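PDB 5IL6: polyketide synthase/nonribosomal peptide synthetase hybrid RzxB from Pseudomonas fluorescens, which probably removes water from beta-hydroxyacyl intermediates carried on an acyl carrier protein during rhizoxin assembly, through its double hot-dog dehydratase domain. Local coordinates for residues 41-46 with 166-171; 142-147 with 184-189; 59-64 with 78-83. One frame throughout, in Å; residues are numbered along the deposited sequence.

Contact 1. Residues 41-46 with 166-171; sequences AEHRVN and IEYGAG
Arg44 and Glu167 form the central hydrogen-bonded pair of an antiparallel strand pairing, with strand 43-45 lying between 166-168 and 48-49 in a small three-stranded sheet. The short axes run at 161°. Arg44 N donates to Glu167 O at 3.0 Å, and Glu167 N returns a nearly straight bond to Arg44 O at 2.9 Å. Glu167 O also accepts from a water that bridges to Ala41 O.

Past the strands, Gly169 N continues the pairing with a bond to Glu42 O at 2.9 Å. The Glu42 chain then runs out extended, its CG anti to the carbonyl carbon (chi1 -60°), and carries OE2 to Gly171 N at 2.9 Å. This donor stands above the carboxylate plane, and ties the 3-10 turn to the end of helix 38-41.

On the other face from Arg44 and Glu167, Val45 meets Ile166, while His43 and Tyr168 point the same way side by side. His43 CD2 sits 3.6 Å from Tyr168 CE1, the ring planes inclined at 63°. A water in the plane of both rings binds Tyr168 OH at 2.8 Å and His43 NE2 weakly, whereas His43 ND1 bonds to Val50 O. Both side chains touch Asp208 of helix 204-212, an arrangement consistent with the His-Asp active site of polyketide dehydratases, which lies between the two halves of a double hot-dog fold.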
ATOM      1  N   ALA A  41       9.533   8.456  -7.657  1.00 22.43           N
ATOM      2  CA  ALA A  41      10.966   8.730  -7.666  1.00 25.39           C
ATOM      3  C   ALA A  41      11.681   8.114  -6.471  1.00 27.74           C
ATOM      4  O   ALA A  41      12.863   7.771  -6.569  1.00 29.16           O
ATOM      5  CB  ALA A  41      11.203  10.239  -7.697  1.00 27.25           C
ATOM      6  N   GLU A  42      11.002   7.996  -5.334  1.00 24.22           N
ATOM      7  CA  GLU A  42      11.611   7.449  -4.131  1.00 28.27           C
ATOM      8  C   GLU A  42      11.331   5.962  -3.962  1.00 26.86           C
ATOM      9  O   GLU A  42      11.589   5.413  -2.886  1.00 24.76           O
ATOM     10  CB  GLU A  42      11.122   8.225  -2.905  1.00 32.14           C
ATOM     11  CG  GLU A  42      11.470   9.704  -2.965  1.00 47.23           C
ATOM     12  CD  GLU A  42      11.235  10.418  -1.652  1.00 62.08           C
ATOM     13  OE1 GLU A  42      10.106  10.343  -1.133  1.00 69.32           O
ATOM     14  OE2 GLU A  42      12.182  11.053  -1.138  1.00 67.83           O
ATOM     15  N   HIS A  43      10.816   5.303  -5.001  1.00 23.67           N
ATOM     16  CA  HIS A  43      10.528   3.869  -4.990  1.00 24.25           C
ATOM     17  C   HIS A  43      11.056   3.290  -6.303  1.00 22.05           C
ATOM     18  O   HIS A  43      10.319   3.202  -7.288  1.00 21.24           O
ATOM     19  CB  HIS A  43       9.031   3.625  -4.819  1.00 25.32           C
ATOM     20  CG  HIS A  43       8.664   2.182  -4.669  1.00 26.55           C
ATOM     21  ND1 HIS A  43       8.409   1.362  -5.747  1.00 24.48           N
ATOM     22  CD2 HIS A  43       8.500   1.415  -3.565  1.00 34.03           C
ATOM     23  CE1 HIS A  43       8.109   0.151  -5.314  1.00 29.78           C
ATOM     24  NE2 HIS A  43       8.154   0.157  -3.994  1.00 33.59           N
ATOM     25  N   ARG A  44      12.325   2.892  -6.315  1.00 22.17           N
ATOM     26  CA  ARG A  44      12.985   2.438  -7.531  1.00 21.98           C
ATOM     27  C   ARG A  44      13.206   0.935  -7.476  1.00 23.29           C
ATOM     28  O   ARG A  44      13.786   0.420  -6.514  1.00 25.09           O
ATOM     29  CB  ARG A  44      14.317   3.165  -7.738  1.00 23.82           C
ATOM     30  CG  ARG A  44      14.145   4.632  -8.104  1.00 28.31           C
ATOM     31  CD  ARG A  44      15.456   5.277  -8.540  1.00 32.78           C
ATOM     32  NE  ARG A  44      15.240   6.618  -9.086  1.00 34.34           N
ATOM     33  CZ  ARG A  44      15.035   6.893 -10.372  1.00 33.15           C
ATOM     34  NH1 ARG A  44      15.016   5.923 -11.276  1.00 28.73           N
ATOM     35  NH2 ARG A  44      14.850   8.150 -10.760  1.00 28.90           N
ATOM     36  N   VAL A  45      12.748   0.239  -8.514  1.00 22.37           N
ATOM     37  CA  VAL A  45      12.874  -1.209  -8.623  1.00 22.21           C
ATOM     38  C   VAL A  45      13.730  -1.504  -9.846  1.00 22.69           C
ATOM     39  O   VAL A  45      13.362  -1.140 -10.970  1.00 23.18           O
ATOM     40  CB  VAL A  45      11.504  -1.895  -8.729  1.00 25.61           C
ATOM     41  CG1 VAL A  45      11.671  -3.404  -8.882  1.00 29.38           C
ATOM     42  CG2 VAL A  45      10.647  -1.562  -7.513  1.00 20.74           C
ATOM     43  N   ASN A  46      14.868  -2.156  -9.627  1.00 25.12           N
ATOM     44  CA  ASN A  46      15.826  -2.432 -10.695  1.00 33.94           C
ATOM     45  C   ASN A  46      16.187  -1.148 -11.440  1.00 33.73           C
ATOM     46  O   ASN A  46      16.361  -1.136 -12.661  1.00 33.73           O
ATOM     47  CB  ASN A  46      15.286  -3.494 -11.655  1.00 36.77           C
ATOM     48  CG  ASN A  46      15.178  -4.864 -11.008  1.00 41.28           C
ATOM     49  OD1 ASN A  46      15.970  -5.215 -10.132  1.00 37.62           O
ATOM     50  ND2 ASN A  46      14.194  -5.645 -11.438  1.00 47.00           N
ATOM     51  N   ILE A 166      15.524  -3.133  -4.836  1.00 24.26           N
ATOM     52  CA  ILE A 166      14.586  -2.095  -4.417  1.00 24.36           C
ATOM     53  C   ILE A 166      15.354  -1.060  -3.606  1.00 25.10           C
ATOM     54  O   ILE A 166      15.950  -1.388  -2.572  1.00 31.61           O
ATOM     55  CB  ILE A 166      13.421  -2.674  -3.601  1.00 24.66           C
ATOM     56  CG1 ILE A 166      12.684  -3.750  -4.406  1.00 23.27           C
ATOM     57  CG2 ILE A 166      12.456  -1.561  -3.194  1.00 28.18           C
ATOM     58  CD1 ILE A 166      11.665  -4.527  -3.598  1.00 27.61           C
ATOM     59  N   GLU A 167      15.334   0.188  -4.072  1.00 24.22           N
ATOM     60  CA  GLU A 167      16.012   1.294  -3.411  1.00 26.73           C
ATOM     61  C   GLU A 167      15.004   2.393  -3.114  1.00 27.41           C
ATOM     62  O   GLU A 167      14.207   2.760  -3.983  1.00 23.19           O
ATOM     63  CB  GLU A 167      17.154   1.830  -4.280  1.00 35.20           C
ATOM     64  CG  GLU A 167      18.178   0.767  -4.642  1.00 48.14           C
ATOM     65  CD  GLU A 167      19.597   1.188  -4.320  1.00 56.00           C
ATOM     66  OE1 GLU A 167      20.414   1.293  -5.258  1.00 64.18           O
ATOM     67  OE2 GLU A 167      19.890   1.420  -3.128  1.00 55.43           O
ATOM     68  N   TYR A 168      15.044   2.918  -1.894  1.00 27.86           N
ATOM     69  CA  TYR A 168      14.081   3.910  -1.435  1.00 26.85           C
ATOM     70  C   TYR A 168      14.763   5.252  -1.210  1.00 30.00           C
ATOM     71  O   TYR A 168      15.870   5.313  -0.664  1.00 27.97           O
ATOM     72  CB  TYR A 168      13.413   3.472  -0.130  1.00 26.04           C
ATOM     73  CG  TYR A 168      12.664   2.165  -0.209  1.00 27.35           C
ATOM     74  CD1 TYR A 168      11.387   2.101  -0.751  1.00 29.71           C
ATOM     75  CD2 TYR A 168      13.227   0.998   0.283  1.00 27.01           C
ATOM     76  CE1 TYR A 168      10.701   0.904  -0.812  1.00 31.33           C
ATOM     77  CE2 TYR A 168      12.550  -0.200   0.226  1.00 24.53           C
ATOM     78  CZ  TYR A 168      11.288  -0.243  -0.320  1.00 26.27           C
ATOM     79  OH  TYR A 168      10.612  -1.439  -0.376  1.00 30.96           O
ATOM     80  N   GLY A 169      14.099   6.325  -1.633  1.00 27.97           N
ATOM     81  CA  GLY A 169      14.502   7.652  -1.226  1.00 28.00           C
ATOM     82  C   GLY A 169      14.076   7.937   0.199  1.00 27.53           C
ATOM     83  O   GLY A 169      13.307   7.194   0.807  1.00 29.86           O
ATOM     84  N   ALA A 170      14.580   9.050   0.736  1.00 25.88           N
ATOM     85  CA  ALA A 170      14.348   9.352   2.145  1.00 29.69           C
ATOM     86  C   ALA A 170      12.862   9.372   2.473  1.00 30.88           C
ATOM     87  O   ALA A 170      12.448   8.897   3.536  1.00 26.65           O
ATOM     88  CB  ALA A 170      14.990  10.692   2.506  1.00 32.57           C
ATOM     89  N   GLY A 171      12.039   9.905   1.568  1.00 33.54           N
ATOM     90  CA  GLY A 171      10.616  10.000   1.839  1.00 34.41           C
ATOM     91  C   GLY A 171       9.919   8.662   1.967  1.00 33.00           C
ATOM     92  O   GLY A 171       8.813   8.604   2.520  1.00 27.40           O
TER
HETATM   93  O   HOH W   1      14.468   5.580  -4.991  1.00 44.73           O
HETATM   94  O   HOH W   2       7.855  -1.312  -0.912  1.00 41.46           O

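Contact 2. Residues 142-147 with 184-189; sequences LDFSSL and QALARI
Gln184 and Leu186 receive the Phe144 ring against one face of a hot-dog sheet, where the irregular 142-147 segment crosses strand 184-190. The contact is one of van der Waals packing, since no hydrogen bond joins the two segments directly. Gln184, at the start of the strand, slides past Phe144 in the opposite direction. Its OE1 lies in the plane of the ring, 4.0 Å from Phe144 CD1, with the amide turned 47° from that plane. OE1 is held by Gln250 NE2, and Gln250 OE1 accepts from Asp143 N, so one glutamine of strand 246-254 grips both segments. The backbone of Gln184 adds its carbonyl O at the ring edge, 4.0 Å from Phe144 CE1.

At Ala185 the methyl turns from the loop, and its backbone passes obliquely by the ring, C 4.0 Å from Phe144 CE1. Leu186 is the main platform: its CB lies 3.7 Å from the ring centroid and only 16° off the normal, a CH-pi contact over one face. Phe144 reaches this position with CG anti to its own nitrogen (chi1 -166°), and its ring also touches Val179 and Gln181 of strand 175-181. An alanine at Phe144 would be likely to leave Leu186 CB without its aromatic cover and open a gap between the loop and the strand.

Leu186 CD1 meets Leu142 CD1 at 3.7 Å, the two side chains crossing at about a right angle. The other branch, Leu186 CD2, touches Phe144 CD2 at 3.7 Å and lies 3.5 Å above the plane of the Arg188 guanidinium, offset from its middle.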
ATOM      1  N   LEU A 142      -3.460  -4.289  19.617  1.00 75.53           N
ATOM      2  CA  LEU A 142      -2.015  -4.354  19.687  1.00 63.52           C
ATOM      3  C   LEU A 142      -1.703  -5.440  20.704  1.00 63.95           C
ATOM      4  O   LEU A 142      -1.975  -5.283  21.899  1.00 61.35           O
ATOM      5  CB  LEU A 142      -1.443  -2.988  20.064  1.00 58.04           C
ATOM      6  CG  LEU A 142       0.070  -2.780  20.039  1.00 55.68           C
ATOM      7  CD1 LEU A 142       0.661  -3.292  18.733  1.00 54.54           C
ATOM      8  CD2 LEU A 142       0.377  -1.296  20.194  1.00 56.58           C
ATOM      9  N   ASP A 143      -1.099  -6.528  20.237  1.00 70.60           N
ATOM     10  CA  ASP A 143      -0.907  -7.741  21.021  1.00 79.35           C
ATOM     11  C   ASP A 143       0.554  -8.007  21.320  1.00 69.70           C
ATOM     12  O   ASP A 143       0.883  -9.089  21.822  1.00 70.69           O
ATOM     13  CB  ASP A 143      -1.447  -8.952  20.256  1.00 94.60           C
ATOM     14  CG  ASP A 143      -2.854  -9.341  20.654  1.00112.96           C
ATOM     15  OD1 ASP A 143      -3.685  -8.441  20.895  1.00119.67           O
ATOM     16  OD2 ASP A 143      -3.128 -10.561  20.708  1.00120.47           O
ATOM     17  N   PHE A 144       1.432  -7.036  21.091  1.00 61.33           N
ATOM     18  CA  PHE A 144       2.854  -7.331  21.016  1.00 53.79           C
ATOM     19  C   PHE A 144       3.504  -7.175  22.390  1.00 58.34           C
ATOM     20  O   PHE A 144       3.396  -6.124  23.033  1.00 74.17           O
ATOM     21  CB  PHE A 144       3.515  -6.419  19.987  1.00 50.98           C
ATOM     22  CG  PHE A 144       4.888  -6.863  19.615  1.00 51.78           C
ATOM     23  CD1 PHE A 144       5.043  -7.923  18.749  1.00 50.12           C
ATOM     24  CD2 PHE A 144       6.006  -6.268  20.151  1.00 49.28           C
ATOM     25  CE1 PHE A 144       6.291  -8.366  18.401  1.00 49.48           C
ATOM     26  CE2 PHE A 144       7.265  -6.701  19.811  1.00 50.12           C
ATOM     27  CZ  PHE A 144       7.411  -7.756  18.933  1.00 51.10           C
ATOM     28  N   SER A 145       4.061  -8.259  22.894  1.00 62.76           N
ATOM     29  CA  SER A 145       4.872  -8.244  24.096  1.00 83.13           C
ATOM     30  C   SER A 145       6.321  -8.329  23.636  1.00 81.86           C
ATOM     31  O   SER A 145       6.684  -9.258  22.905  1.00 62.00           O
ATOM     32  CB  SER A 145       4.526  -9.417  25.027  1.00 91.94           C
ATOM     33  OG  SER A 145       5.199  -9.268  26.263  1.00 94.47           O
ATOM     34  N   SER A 146       7.150  -7.394  24.101  1.00 74.11           N
ATOM     35  CA  SER A 146       8.555  -7.311  23.695  1.00 76.91           C
ATOM     36  C   SER A 146       9.496  -8.121  24.591  1.00 80.14           C
ATOM     37  O   SER A 146      10.706  -8.105  24.366  1.00 79.85           O
ATOM     38  CB  SER A 146       9.025  -5.853  23.677  1.00 79.74           C
ATOM     39  OG  SER A 146       8.348  -5.104  22.698  1.00 79.67           O
ATOM     40  N   LEU A 147       8.980  -8.820  25.600  1.00 90.30           N
ATOM     41  CA  LEU A 147       9.826  -9.608  26.493  1.00 84.97           C
ATOM     42  C   LEU A 147      10.632 -10.622  25.695  1.00 82.17           C
ATOM     43  O   LEU A 147      10.061 -11.486  25.023  1.00 78.95           O
ATOM     44  CB  LEU A 147       8.957 -10.342  27.514  1.00 90.27           C
ATOM     45  CG  LEU A 147       9.692 -11.337  28.423  1.00 90.09           C
ATOM     46  CD1 LEU A 147      10.790 -10.642  29.223  1.00 67.39           C
ATOM     47  CD2 LEU A 147       8.726 -12.102  29.312  1.00 99.67           C
ATOM     48  N   GLN A 184       6.365 -12.690  14.829  1.00 35.68           N
ATOM     49  CA  GLN A 184       5.723 -11.385  14.881  1.00 32.28           C
ATOM     50  C   GLN A 184       6.779 -10.293  14.966  1.00 32.52           C
ATOM     51  O   GLN A 184       7.885 -10.514  15.470  1.00 33.35           O
ATOM     52  CB  GLN A 184       4.778 -11.258  16.083  1.00 42.05           C
ATOM     53  CG  GLN A 184       3.533 -12.110  15.998  1.00 53.55           C
ATOM     54  CD  GLN A 184       2.481 -11.708  17.012  1.00 64.06           C
ATOM     55  OE1 GLN A 184       2.380 -10.540  17.389  1.00 66.41           O
ATOM     56  NE2 GLN A 184       1.684 -12.675  17.458  1.00 68.05           N
ATOM     57  N   ALA A 185       6.428  -9.110  14.471  1.00 29.75           N
ATOM     58  CA  ALA A 185       7.312  -7.959  14.536  1.00 28.55           C
ATOM     59  C   ALA A 185       6.485  -6.712  14.803  1.00 30.39           C
ATOM     60  O   ALA A 185       5.301  -6.646  14.457  1.00 35.10           O
ATOM     61  CB  ALA A 185       8.122  -7.788  13.245  1.00 29.52           C
ATOM     62  N   LEU A 186       7.123  -5.722  15.420  1.00 29.39           N
ATOM     63  CA  LEU A 186       6.491  -4.442  15.706  1.00 28.76           C
ATOM     64  C   LEU A 186       7.385  -3.338  15.167  1.00 30.21           C
ATOM     65  O   LEU A 186       8.567  -3.264  15.518  1.00 31.19           O
ATOM     66  CB  LEU A 186       6.264  -4.257  17.210  1.00 32.54           C
ATOM     67  CG  LEU A 186       5.486  -3.000  17.613  1.00 35.43           C
ATOM     68  CD1 LEU A 186       4.041  -3.091  17.134  1.00 36.91           C
ATOM     69  CD2 LEU A 186       5.549  -2.777  19.117  1.00 38.23           C
ATOM     70  N   ALA A 187       6.822  -2.484  14.318  1.00 30.34           N
ATOM     71  CA  ALA A 187       7.576  -1.431  13.660  1.00 35.38           C
ATOM     72  C   ALA A 187       7.014  -0.069  14.037  1.00 35.00           C
ATOM     73  O   ALA A 187       5.809   0.086  14.259  1.00 33.26           O
ATOM     74  CB  ALA A 187       7.540  -1.598  12.137  1.00 36.53           C
ATOM     75  N   ARG A 188       7.904   0.914  14.121  1.00 33.47           N
ATOM     76  CA  ARG A 188       7.526   2.314  14.253  1.00 35.96           C
ATOM     77  C   ARG A 188       7.881   3.034  12.963  1.00 30.19           C
ATOM     78  O   ARG A 188       9.014   2.936  12.482  1.00 28.92           O
ATOM     79  CB  ARG A 188       8.224   2.979  15.441  1.00 49.92           C
ATOM     80  CG  ARG A 188       7.523   2.767  16.772  1.00 64.54           C
ATOM     81  CD  ARG A 188       7.811   1.395  17.346  1.00 78.07           C
ATOM     82  NE  ARG A 188       7.367   1.283  18.732  1.00 95.00           N
ATOM     83  CZ  ARG A 188       7.714   0.298  19.555  1.00111.30           C
ATOM     84  NH1 ARG A 188       8.519  -0.672  19.137  1.00117.32           N
ATOM     85  NH2 ARG A 188       7.260   0.282  20.799  1.00117.09           N
ATOM     86  N   ILE A 189       6.905   3.743  12.404  1.00 27.23           N
ATOM     87  CA  ILE A 189       7.065   4.462  11.149  1.00 28.26           C
ATOM     88  C   ILE A 189       6.500   5.864  11.323  1.00 29.63           C
ATOM     89  O   ILE A 189       5.605   6.094  12.143  1.00 28.87           O
ATOM     90  CB  ILE A 189       6.372   3.728   9.978  1.00 26.21           C
ATOM     91  CG1 ILE A 189       4.866   3.601  10.238  1.00 27.05           C
ATOM     92  CG2 ILE A 189       6.995   2.353   9.779  1.00 22.58           C
ATOM     93  CD1 ILE A 189       4.077   3.032   9.070  1.00 27.73           C
TER

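Contact 3. Residues 59-64 with 78-83; sequences MIQAAL and LVISDL
Ile60, Gln61 and Leu64 of helix 53-67 rest on Leu78 and Ile80 of strand 77-85, the helix-on-sheet packing at the heart of a hot-dog fold. The short axes approach to 9.7 Å and run at 130°, so the helix lies obliquely over the strand, and all six touching residues are buried.

Apolar contacts dominate. Ile60 CG2 presses on Ile80 CD1 at 3.5 Å, tighter than usual for two methyls. With CG1 of Ile60 anti to the carbonyl carbon (chi1 -64°), CG2 faces Ile80 while the extended CG1 branch carries CD1 to Leu83 CD1, 3.9 Å away. Leu83 follows the corner at Asp82, so the isoleucine spans both sides of that bend. The same Ile80 methyl touches Gln61 CG at 3.7 Å, the two side chains crossing at about a right angle. One helical turn further on, Leu64 CG meets Leu78 CD1 at 4.0 Å. The second Leu78 methyl, CD2, lies 3.7 Å from the backbone O of Gln61, an oxygen that accepts a hydrogen bond from Thr65 OG1.

Polar linkage is water-mediated: no direct hydrogen bond joins the segments. The extended Gln61 chain, which also touches Cys237 and Leu239 of strand 230-239, carries NE2 to a water at 3.0 Å. That water, accepting from NE2, in turn donates to Leu78 O, also at 3.0 Å, bridging helix side chain and strand backbone.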
ATOM      1  N   MET A  59      -5.156   5.136  -3.911  1.00 20.19           N
ATOM      2  CA  MET A  59      -5.964   5.636  -5.016  1.00 22.47           C
ATOM      3  C   MET A  59      -7.363   5.040  -4.987  1.00 22.10           C
ATOM      4  O   MET A  59      -8.349   5.736  -5.256  1.00 20.60           O
ATOM      5  CB  MET A  59      -5.263   5.326  -6.333  1.00 25.30           C
ATOM      6  CG  MET A  59      -5.921   5.926  -7.568  1.00 42.22           C
ATOM      7  SD  MET A  59      -5.034   5.541  -9.094  1.00 44.75           S
ATOM      8  CE  MET A  59      -3.332   5.641  -8.544  1.00 23.91           C
ATOM      9  N   ILE A  60      -7.472   3.752  -4.665  1.00 20.32           N
ATOM     10  CA  ILE A  60      -8.785   3.126  -4.543  1.00 19.20           C
ATOM     11  C   ILE A  60      -9.565   3.760  -3.402  1.00 21.65           C
ATOM     12  O   ILE A  60     -10.761   4.052  -3.534  1.00 22.60           O
ATOM     13  CB  ILE A  60      -8.634   1.606  -4.347  1.00 20.04           C
ATOM     14  CG1 ILE A  60      -7.992   0.981  -5.589  1.00 26.68           C
ATOM     15  CG2 ILE A  60      -9.991   0.962  -4.065  1.00 22.69           C
ATOM     16  CD1 ILE A  60      -7.616  -0.480  -5.428  1.00 25.65           C
ATOM     17  N   GLN A  61      -8.903   3.985  -2.265  1.00 23.00           N
ATOM     18  CA  GLN A  61      -9.570   4.607  -1.127  1.00 23.53           C
ATOM     19  C   GLN A  61     -10.057   6.010  -1.475  1.00 24.37           C
ATOM     20  O   GLN A  61     -11.183   6.388  -1.131  1.00 25.57           O
ATOM     21  CB  GLN A  61      -8.624   4.644   0.074  1.00 26.45           C
ATOM     22  CG  GLN A  61      -8.272   3.263   0.618  1.00 34.42           C
ATOM     23  CD  GLN A  61      -7.113   3.286   1.595  1.00 33.68           C
ATOM     24  OE1 GLN A  61      -6.323   4.229   1.622  1.00 30.25           O
ATOM     25  NE2 GLN A  61      -7.007   2.242   2.410  1.00 28.92           N
ATOM     26  N   ALA A  62      -9.224   6.795  -2.160  1.00 24.88           N
ATOM     27  CA  ALA A  62      -9.633   8.137  -2.562  1.00 22.66           C
ATOM     28  C   ALA A  62     -10.797   8.087  -3.545  1.00 20.00           C
ATOM     29  O   ALA A  62     -11.745   8.872  -3.439  1.00 22.01           O
ATOM     30  CB  ALA A  62      -8.449   8.883  -3.173  1.00 21.24           C
ATOM     31  N   ALA A  63     -10.737   7.173  -4.517  1.00 19.25           N
ATOM     32  CA  ALA A  63     -11.794   7.088  -5.520  1.00 20.06           C
ATOM     33  C   ALA A  63     -13.116   6.690  -4.883  1.00 25.47           C
ATOM     34  O   ALA A  63     -14.163   7.271  -5.190  1.00 23.20           O
ATOM     35  CB  ALA A  63     -11.404   6.088  -6.608  1.00 19.50           C
ATOM     36  N   LEU A  64     -13.091   5.696  -3.994  1.00 26.16           N
ATOM     37  CA  LEU A  64     -14.323   5.277  -3.336  1.00 29.64           C
ATOM     38  C   LEU A  64     -14.893   6.398  -2.481  1.00 26.89           C
ATOM     39  O   LEU A  64     -16.108   6.634  -2.480  1.00 24.61           O
ATOM     40  CB  LEU A  64     -14.068   4.039  -2.476  1.00 38.79           C
ATOM     41  CG  LEU A  64     -15.022   2.864  -2.692  1.00 49.44           C
ATOM     42  CD1 LEU A  64     -16.489   3.309  -2.682  1.00 49.82           C
ATOM     43  CD2 LEU A  64     -14.665   2.163  -3.985  1.00 53.02           C
ATOM     44  N   LEU A  78     -13.962   1.621   5.172  1.00 43.93           N
ATOM     45  CA  LEU A  78     -13.759   1.325   3.763  1.00 43.80           C
ATOM     46  C   LEU A  78     -12.995   0.012   3.651  1.00 38.05           C
ATOM     47  O   LEU A  78     -11.881  -0.112   4.175  1.00 39.91           O
ATOM     48  CB  LEU A  78     -12.988   2.464   3.096  1.00 50.55           C
ATOM     49  CG  LEU A  78     -13.294   2.855   1.646  1.00 58.09           C
ATOM     50  CD1 LEU A  78     -14.783   2.830   1.321  1.00 61.33           C
ATOM     51  CD2 LEU A  78     -12.734   4.247   1.395  1.00 60.64           C
ATOM     52  N   VAL A  79     -13.592  -0.970   2.981  1.00 32.04           N
ATOM     53  CA  VAL A  79     -13.018  -2.306   2.868  1.00 31.07           C
ATOM     54  C   VAL A  79     -12.674  -2.553   1.407  1.00 27.69           C
ATOM     55  O   VAL A  79     -13.535  -2.426   0.527  1.00 28.66           O
ATOM     56  CB  VAL A  79     -13.975  -3.388   3.393  1.00 30.46           C
ATOM     57  CG1 VAL A  79     -13.340  -4.771   3.261  1.00 30.63           C
ATOM     58  CG2 VAL A  79     -14.358  -3.109   4.844  1.00 32.65           C
ATOM     59  N   ILE A  80     -11.415  -2.891   1.153  1.00 23.31           N
ATOM     60  CA  ILE A  80     -10.949  -3.328  -0.155  1.00 25.07           C
ATOM     61  C   ILE A  80     -10.600  -4.803  -0.035  1.00 26.97           C
ATOM     62  O   ILE A  80      -9.903  -5.204   0.904  1.00 23.88           O
ATOM     63  CB  ILE A  80      -9.743  -2.498  -0.629  1.00 26.09           C
ATOM     64  CG1 ILE A  80     -10.135  -1.020  -0.746  1.00 26.53           C
ATOM     65  CG2 ILE A  80      -9.211  -3.028  -1.957  1.00 27.40           C
ATOM     66  CD1 ILE A  80      -8.955  -0.080  -0.919  1.00 25.10           C
ATOM     67  N   SER A  81     -11.097  -5.611  -0.968  1.00 24.93           N
ATOM     68  CA  SER A  81     -11.001  -7.059  -0.869  1.00 27.79           C
ATOM     69  C   SER A  81     -10.492  -7.654  -2.173  1.00 28.28           C
ATOM     70  O   SER A  81     -10.762  -7.136  -3.261  1.00 25.45           O
ATOM     71  CB  SER A  81     -12.359  -7.681  -0.524  1.00 28.96           C
ATOM     72  OG  SER A  81     -12.827  -7.225   0.733  1.00 33.64           O
ATOM     73  N   ASP A  82      -9.756  -8.757  -2.043  1.00 27.86           N
ATOM     74  CA  ASP A  82      -9.287  -9.539  -3.185  1.00 26.26           C
ATOM     75  C   ASP A  82      -8.587  -8.648  -4.207  1.00 23.12           C
ATOM     76  O   ASP A  82      -8.897  -8.655  -5.400  1.00 20.89           O
ATOM     77  CB  ASP A  82     -10.437 -10.310  -3.826  1.00 30.11           C
ATOM     78  CG  ASP A  82     -11.023 -11.349  -2.900  1.00 41.23           C
ATOM     79  OD1 ASP A  82     -10.344 -11.718  -1.918  1.00 37.30           O
ATOM     80  OD2 ASP A  82     -12.158 -11.802  -3.154  1.00 48.22           O
ATOM     81  N   LEU A  83      -7.629  -7.875  -3.719  1.00 21.90           N
ATOM     82  CA  LEU A  83      -6.828  -7.015  -4.572  1.00 21.52           C
ATOM     83  C   LEU A  83      -5.663  -7.811  -5.138  1.00 21.67           C
ATOM     84  O   LEU A  83      -5.079  -8.653  -4.453  1.00 19.49           O
ATOM     85  CB  LEU A  83      -6.321  -5.804  -3.789  1.00 19.18           C
ATOM     86  CG  LEU A  83      -5.414  -4.797  -4.506  1.00 22.51           C
ATOM     87  CD1 LEU A  83      -5.568  -3.435  -3.854  1.00 27.02           C
ATOM     88  CD2 LEU A  83      -3.945  -5.213  -4.485  1.00 24.95           C
TER
HETATM   89  O   HOH W   3      -9.360   0.397   2.620  1.00 30.87           O

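Contact 3 is fully buried, the nearest of the three to the chain's centre, about 11 Å from it, and joins helix to strand through aliphatic side chains and one bridging water. Contacts 1 and 2 are only partly buried, their centres about 14 and 20 Å from it. Contact 1 is the one built on backbone hydrogen bonds, in a separate small sheet, and it ties sequence from the N-terminal half to the C-terminal half. Contact 2 relies on an aromatic face and leucines, with a loop laid over a strand. Contacts 2 and 3 both pack against strands of the hot-dog halves, their centres about 26 Å apart, whereas contacts 1 and 3 lie on opposite sides of the chain's centre.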